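Local coordinates for chemotaxis operon protein (CheX) (Borrelia burgdorferi, PDB 3HZH) that probably dephosphorylates the phosphorylated response regulator CheY, as other CheX phosphatases do, and so quenches the chemotaxis signal, at residues B[15-20]-B[148-153]; B[103-108]-B[132-137]. One frame throughout, in Å; residues are numbered along the deposited sequence.

Interaction 1 (B[15-20]-B[148-153]); sequences DYIEPF and EALIVP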
loop_
_atom_site.group_PDB
_atom_site.type_symbol
_atom_site.label_atom_id
_atom_site.label_comp_id
_atom_site.label_asym_id
_atom_site.label_seq_id
_atom_site.Cartn_x
_atom_site.Cartn_y
_atom_site.Cartn_z
ATOM N N ASP B 15 9.813 -21.020 -6.230
ATOM C CA ASP B 15 9.443 -21.451 -4.888
ATOM C C ASP B 15 8.817 -20.257 -4.175
ATOM O O ASP B 15 9.519 -19.384 -3.675
ATOM C CB ASP B 15 10.692 -21.924 -4.154
ATOM C CG ASP B 15 11.746 -22.456 -5.106
ATOM O OD1 ASP B 15 12.455 -21.630 -5.721
ATOM O OD2 ASP B 15 11.850 -23.693 -5.265
ATOM N N TYR B 16 7.491 -20.233 -4.122
ATOM C CA TYR B 16 6.763 -19.119 -3.524
ATOM C C TYR B 16 6.086 -19.402 -2.183
ATOM O O TYR B 16 5.688 -18.473 -1.479
ATOM C CB TYR B 16 5.684 -18.654 -4.488
ATOM C CG TYR B 16 4.642 -19.720 -4.706
ATOM C CD1 TYR B 16 4.897 -20.814 -5.537
ATOM C CD2 TYR B 16 3.426 -19.681 -4.023
ATOM C CE1 TYR B 16 3.967 -21.839 -5.680
ATOM C CE2 TYR B 16 2.492 -20.702 -4.158
ATOM C CZ TYR B 16 2.768 -21.776 -4.988
ATOM O OH TYR B 16 1.852 -22.795 -5.126
ATOM N N ILE B 17 5.932 -20.674 -1.838
ATOM C CA ILE B 17 5.267 -21.037 -0.589
ATOM C C ILE B 17 5.833 -20.339 0.645
ATOM O O ILE B 17 5.096 -19.693 1.390
ATOM C CB ILE B 17 5.291 -22.565 -0.361
ATOM C CG1 ILE B 17 4.524 -23.268 -1.480
ATOM C CG2 ILE B 17 4.633 -22.903 0.970
ATOM C CD1 ILE B 17 3.035 -22.913 -1.535
ATOM N N GLU B 18 7.135 -20.461 0.873
ATOM C CA GLU B 18 7.726 -19.830 2.044
ATOM C C GLU B 18 7.674 -18.309 1.947
ATOM O O GLU B 18 7.340 -17.641 2.920
ATOM C CB GLU B 18 9.151 -20.341 2.256
ATOM C CG GLU B 18 9.835 -19.792 3.489
ATOM C CD GLU B 18 11.032 -20.637 3.873
ATOM O OE1 GLU B 18 11.731 -21.089 2.948
ATOM O OE2 GLU B 18 11.281 -20.842 5.081
ATOM N N PRO B 19 8.027 -17.737 0.782
ATOM C CA PRO B 19 7.975 -16.278 0.639
ATOM C C PRO B 19 6.558 -15.777 0.955
ATOM O O PRO B 19 6.381 -14.775 1.648
ATOM C CB PRO B 19 8.352 -16.075 -0.826
ATOM C CG PRO B 19 9.350 -17.200 -1.040
ATOM C CD PRO B 19 8.534 -18.343 -0.460
ATOM N N PHE B 20 5.555 -16.492 0.460
ATOM C CA PHE B 20 4.160 -16.122 0.700
ATOM C C PHE B 20 3.791 -16.142 2.188
ATOM O O PHE B 20 3.234 -15.173 2.705
ATOM C CB PHE B 20 3.218 -17.056 -0.057
ATOM C CG PHE B 20 1.766 -16.762 0.178
ATOM C CD1 PHE B 20 1.203 -15.567 -0.255
ATOM C CD2 PHE B 20 0.961 -17.673 0.860
ATOM C CE1 PHE B 20 -0.139 -15.280 -0.013
ATOM C CE2 PHE B 20 -0.383 -17.396 1.107
ATOM C CZ PHE B 20 -0.932 -16.197 0.669
ATOM N N GLU B 148 -2.652 -24.272 -8.619
ATOM C CA GLU B 148 -2.080 -24.242 -7.277
ATOM C C GLU B 148 -2.699 -23.265 -6.295
ATOM O O GLU B 148 -2.445 -22.063 -6.345
ATOM C CB GLU B 148 -0.580 -23.989 -7.370
ATOM C CG GLU B 148 0.184 -25.202 -7.832
ATOM C CD GLU B 148 0.971 -25.835 -6.708
ATOM O OE1 GLU B 148 0.392 -26.081 -5.629
ATOM O OE2 GLU B 148 2.176 -26.088 -6.911
ATOM N N ALA B 149 -3.506 -23.807 -5.392
ATOM C CA ALA B 149 -4.170 -23.011 -4.379
ATOM C C ALA B 149 -3.566 -23.336 -3.025
ATOM O O ALA B 149 -3.092 -24.446 -2.788
ATOM C CB ALA B 149 -5.664 -23.311 -4.370
ATOM N N LEU B 150 -3.572 -22.346 -2.146
ATOM C CA LEU B 150 -3.061 -22.508 -0.800
ATOM C C LEU B 150 -3.772 -21.487 0.065
ATOM O O LEU B 150 -3.599 -20.283 -0.117
ATOM C CB LEU B 150 -1.549 -22.263 -0.734
ATOM C CG LEU B 150 -0.975 -22.382 0.689
ATOM C CD1 LEU B 150 -1.054 -23.803 1.169
ATOM C CD2 LEU B 150 0.468 -21.964 0.723
ATOM N N ILE B 151 -4.592 -21.976 0.985
ATOM C CA ILE B 151 -5.322 -21.106 1.886
ATOM C C ILE B 151 -4.624 -21.165 3.238
ATOM O O ILE B 151 -4.301 -22.246 3.730
ATOM C CB ILE B 151 -6.776 -21.566 2.084
ATOM C CG1 ILE B 151 -7.541 -21.574 0.758
ATOM C CG2 ILE B 151 -7.430 -20.653 3.065
ATOM C CD1 ILE B 151 -7.041 -22.594 -0.240
ATOM N N VAL B 152 -4.393 -19.999 3.829
ATOM C CA VAL B 152 -3.729 -19.904 5.118
ATOM C C VAL B 152 -4.538 -19.000 6.043
ATOM O O VAL B 152 -4.602 -17.791 5.833
ATOM C CB VAL B 152 -2.318 -19.290 4.980
ATOM C CG1 VAL B 152 -1.620 -19.284 6.337
ATOM C CG2 VAL B 152 -1.502 -20.062 3.958
ATOM N N PRO B 153 -5.210 -19.583 7.043
ATOM C CA PRO B 153 -6.013 -18.818 7.997
ATOM C C PRO B 153 -5.174 -18.244 9.143
ATOM O O PRO B 153 -4.315 -18.926 9.704
ATOM C CB PRO B 153 -6.999 -19.858 8.494
ATOM C CG PRO B 153 -6.083 -21.049 8.643
ATOM C CD PRO B 153 -5.379 -21.029 7.287
#
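Leu150 reaches Ile17 and Phe20, at the start of helix 17-31, with a single methyl, CD2. Its CB and CG stand back, 4.7 Å and 4.6 Å from Ile17 CD1. CG lies anti to the backbone N (chi1 178°), extending the chain away from the strand, and the turn at chi2 (68°) brings CD2 alone up to the helix. Leu150 CD1 stays 5.0 Å from Ile17 CD1. Leu150 CD2 meets Ile17 CD1 at 3.5 Å and, more loosely, Phe20 CD2 at 4.3 Å, coming to that ring obliquely. Leu150 and Val152 turn to the helix, and Ala149 and Ile151, between and beside them, turn away, the alternation expected of a strand. Helix 17-31 thus lies against an antiparallel sheet, a layering consistent with the CheC-like clan. Strand 161-168 extends the same surface: Tyr16 reaches Ile168, and Phe20 rests on Val164 and Ile166. Val152 CG2 sits near the plane of the Phe20 ring, at its edge, 4.1 Å from CE2. Just before the strand, the chain of Glu148 folds at chi2, and Tyr16 OH sits beside its CB and CD, both at 3.5 Å, with OE1 at 3.6 Å. Ring and carboxylate planes stand 86° apart, though Glu148 is poorly ordered. Phe116 of helix 97-118 also packs on Tyr16, and Ile17 CG1 lies over one face of the Tyr16 ring, toward the rim.

Interaction 2 (B[103-108]-B[132-137]); sequences ATLTEV and PAFIYG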
loop_
_atom_site.group_PDB
_atom_site.type_symbol
_atom_site.label_atom_id
_atom_site.label_comp_id
_atom_site.label_asym_id
_atom_site.label_seq_id
_atom_site.Cartn_x
_atom_site.Cartn_y
_atom_site.Cartn_z
ATOM N N ALA B 103 -10.874 0.724 1.445
ATOM C CA ALA B 103 -9.550 1.291 1.174
ATOM C C ALA B 103 -8.455 0.760 2.088
ATOM O O ALA B 103 -7.299 0.632 1.674
ATOM C CB ALA B 103 -9.608 2.807 1.271
ATOM N N THR B 104 -8.817 0.471 3.336
ATOM C CA THR B 104 -7.856 -0.043 4.297
ATOM C C THR B 104 -7.518 -1.503 4.019
ATOM O O THR B 104 -6.348 -1.875 3.967
ATOM C CB THR B 104 -8.381 0.074 5.753
ATOM O OG1 THR B 104 -8.705 1.442 6.050
ATOM C CG2 THR B 104 -7.309 -0.399 6.738
ATOM N N LEU B 105 -8.533 -2.341 3.848
ATOM C CA LEU B 105 -8.279 -3.758 3.584
ATOM C C LEU B 105 -7.576 -4.001 2.246
ATOM O O LEU B 105 -6.701 -4.874 2.154
ATOM C CB LEU B 105 -9.585 -4.555 3.645
ATOM C CG LEU B 105 -10.346 -4.461 4.970
ATOM C CD1 LEU B 105 -11.539 -5.410 4.939
ATOM C CD2 LEU B 105 -9.417 -4.806 6.123
ATOM N N THR B 106 -7.940 -3.245 1.209
ATOM C CA THR B 106 -7.276 -3.424 -0.082
ATOM C C THR B 106 -5.810 -3.016 0.040
ATOM O O THR B 106 -4.950 -3.603 -0.609
ATOM C CB THR B 106 -7.938 -2.598 -1.229
ATOM O OG1 THR B 106 -7.971 -1.205 -0.882
ATOM C CG2 THR B 106 -9.352 -3.101 -1.506
ATOM N N GLU B 107 -5.516 -2.024 0.880
ATOM C CA GLU B 107 -4.131 -1.591 1.055
ATOM C C GLU B 107 -3.352 -2.675 1.796
ATOM O O GLU B 107 -2.155 -2.860 1.559
ATOM C CB GLU B 107 -4.044 -0.263 1.832
ATOM C CG GLU B 107 -2.617 0.175 2.132
ATOM C CD GLU B 107 -1.872 0.726 0.928
ATOM O OE1 GLU B 107 -2.125 0.257 -0.202
ATOM O OE2 GLU B 107 -1.007 1.612 1.112
ATOM N N VAL B 108 -4.020 -3.388 2.701
ATOM C CA VAL B 108 -3.354 -4.478 3.409
ATOM C C VAL B 108 -2.980 -5.523 2.352
ATOM O O VAL B 108 -1.878 -6.070 2.369
ATOM C CB VAL B 108 -4.274 -5.151 4.469
ATOM C CG1 VAL B 108 -3.621 -6.432 4.984
ATOM C CG2 VAL B 108 -4.524 -4.192 5.655
ATOM N N PRO B 132 -5.554 -3.262 -6.410
ATOM C CA PRO B 132 -6.490 -4.175 -5.759
ATOM C C PRO B 132 -7.967 -3.989 -6.047
ATOM O O PRO B 132 -8.412 -2.930 -6.490
ATOM C CB PRO B 132 -6.169 -3.956 -4.286
ATOM C CG PRO B 132 -6.017 -2.447 -4.266
ATOM C CD PRO B 132 -5.086 -2.236 -5.460
ATOM N N ALA B 133 -8.729 -5.039 -5.781
ATOM C CA ALA B 133 -10.169 -4.992 -5.952
ATOM C C ALA B 133 -10.801 -5.317 -4.601
ATOM O O ALA B 133 -10.253 -6.098 -3.825
ATOM C CB ALA B 133 -10.611 -6.004 -6.984
ATOM N N PHE B 134 -11.945 -4.705 -4.314
ATOM C CA PHE B 134 -12.651 -4.963 -3.072
ATOM C C PHE B 134 -13.991 -5.571 -3.449
ATOM O O PHE B 134 -14.769 -4.964 -4.186
ATOM C CB PHE B 134 -12.877 -3.667 -2.281
ATOM C CG PHE B 134 -13.468 -3.888 -0.909
ATOM C CD1 PHE B 134 -12.746 -4.557 0.073
ATOM C CD2 PHE B 134 -14.750 -3.439 -0.605
ATOM C CE1 PHE B 134 -13.284 -4.774 1.345
ATOM C CE2 PHE B 134 -15.302 -3.652 0.663
ATOM C CZ PHE B 134 -14.566 -4.323 1.640
ATOM N N ILE B 135 -14.255 -6.774 -2.952
ATOM C CA ILE B 135 -15.503 -7.462 -3.242
ATOM C C ILE B 135 -16.186 -7.756 -1.912
ATOM O O ILE B 135 -15.770 -8.638 -1.171
ATOM C CB ILE B 135 -15.240 -8.795 -3.983
ATOM C CG1 ILE B 135 -14.284 -8.560 -5.157
ATOM C CG2 ILE B 135 -16.553 -9.373 -4.489
ATOM C CD1 ILE B 135 -14.766 -7.536 -6.155
ATOM N N TYR B 136 -17.225 -7.001 -1.596
ATOM C CA TYR B 136 -17.929 -7.207 -0.337
ATOM C C TYR B 136 -19.323 -7.683 -0.676
ATOM O O TYR B 136 -19.599 -7.960 -1.846
ATOM C CB TYR B 136 -17.978 -5.898 0.449
ATOM C CG TYR B 136 -18.735 -4.815 -0.269
ATOM C CD1 TYR B 136 -20.127 -4.781 -0.246
ATOM C CD2 TYR B 136 -18.062 -3.866 -1.038
ATOM C CE1 TYR B 136 -20.832 -3.834 -0.968
ATOM C CE2 TYR B 136 -18.757 -2.913 -1.767
ATOM C CZ TYR B 136 -20.142 -2.904 -1.728
ATOM O OH TYR B 136 -20.840 -1.967 -2.451
ATOM N N GLY B 137 -20.199 -7.767 0.325
ATOM C CA GLY B 137 -21.548 -8.238 0.071
ATOM C C GLY B 137 -21.382 -9.239 -1.040
ATOM O O GLY B 137 -22.128 -9.273 -2.017
#
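Thr106 lays its CG2 methyl against Phe134, 3.7 Å from CB, the two side chains crossing at about a right angle. The contact seats helix 97-118 on strand 127-135, an outermost strand of the antiparallel sheet within this chain, in this CheC-like fold; the axes of the short segments 103-108 and 133-135 pass 8.4 Å apart at 124°. With chi1 of 56°, the Thr106 hydroxyl sits between the backbone N and carbonyl carbon, where OG1 bonds to Ala102 O one turn back. The hydroxyl is thus satisfied within its own helix, and the carbon side of the residue does the packing: CB comes 3.6 Å from Pro132 CG, and CG2 lies 3.9 Å from Ala133 O. Leu105, one residue earlier, reaches the same aromatic ring and also rests on Val54 and Val56 of strand 54-62, as well as on Ala77 and Val80 of helix 74-85. On the far side of the helix, Glu107 OE2 forms a salt bridge with a basic side chain of another protein chain. The Phe134 ring takes the two helix residues differently: Thr106 CG2 approaches obliquely, whereas Leu105 CD1 lies near the ring plane at the edge, 4.0 Å from CE1.

Overall arrangement
Both contacts set helices on one antiparallel sheet, on opposite sides of the chain's centre. Their centres are about 20 Å apart and their nearest atoms about 10 Å, without touching. In sequence, interaction 2 is nested inside the long loop that interaction 1 closes, and strands 127-135 and 149-155 follow one another along the chain. Helix 97-118 connects them: it supplies the helical side of interaction 2 and, near its far end, puts Phe116 against Tyr16 of interaction 1. A bound magnesium ion lies about 5 Å from the side chain of Pro132. Another protein chain also contacts interaction 2, whereas none in the assembly touches the segments of interaction 1.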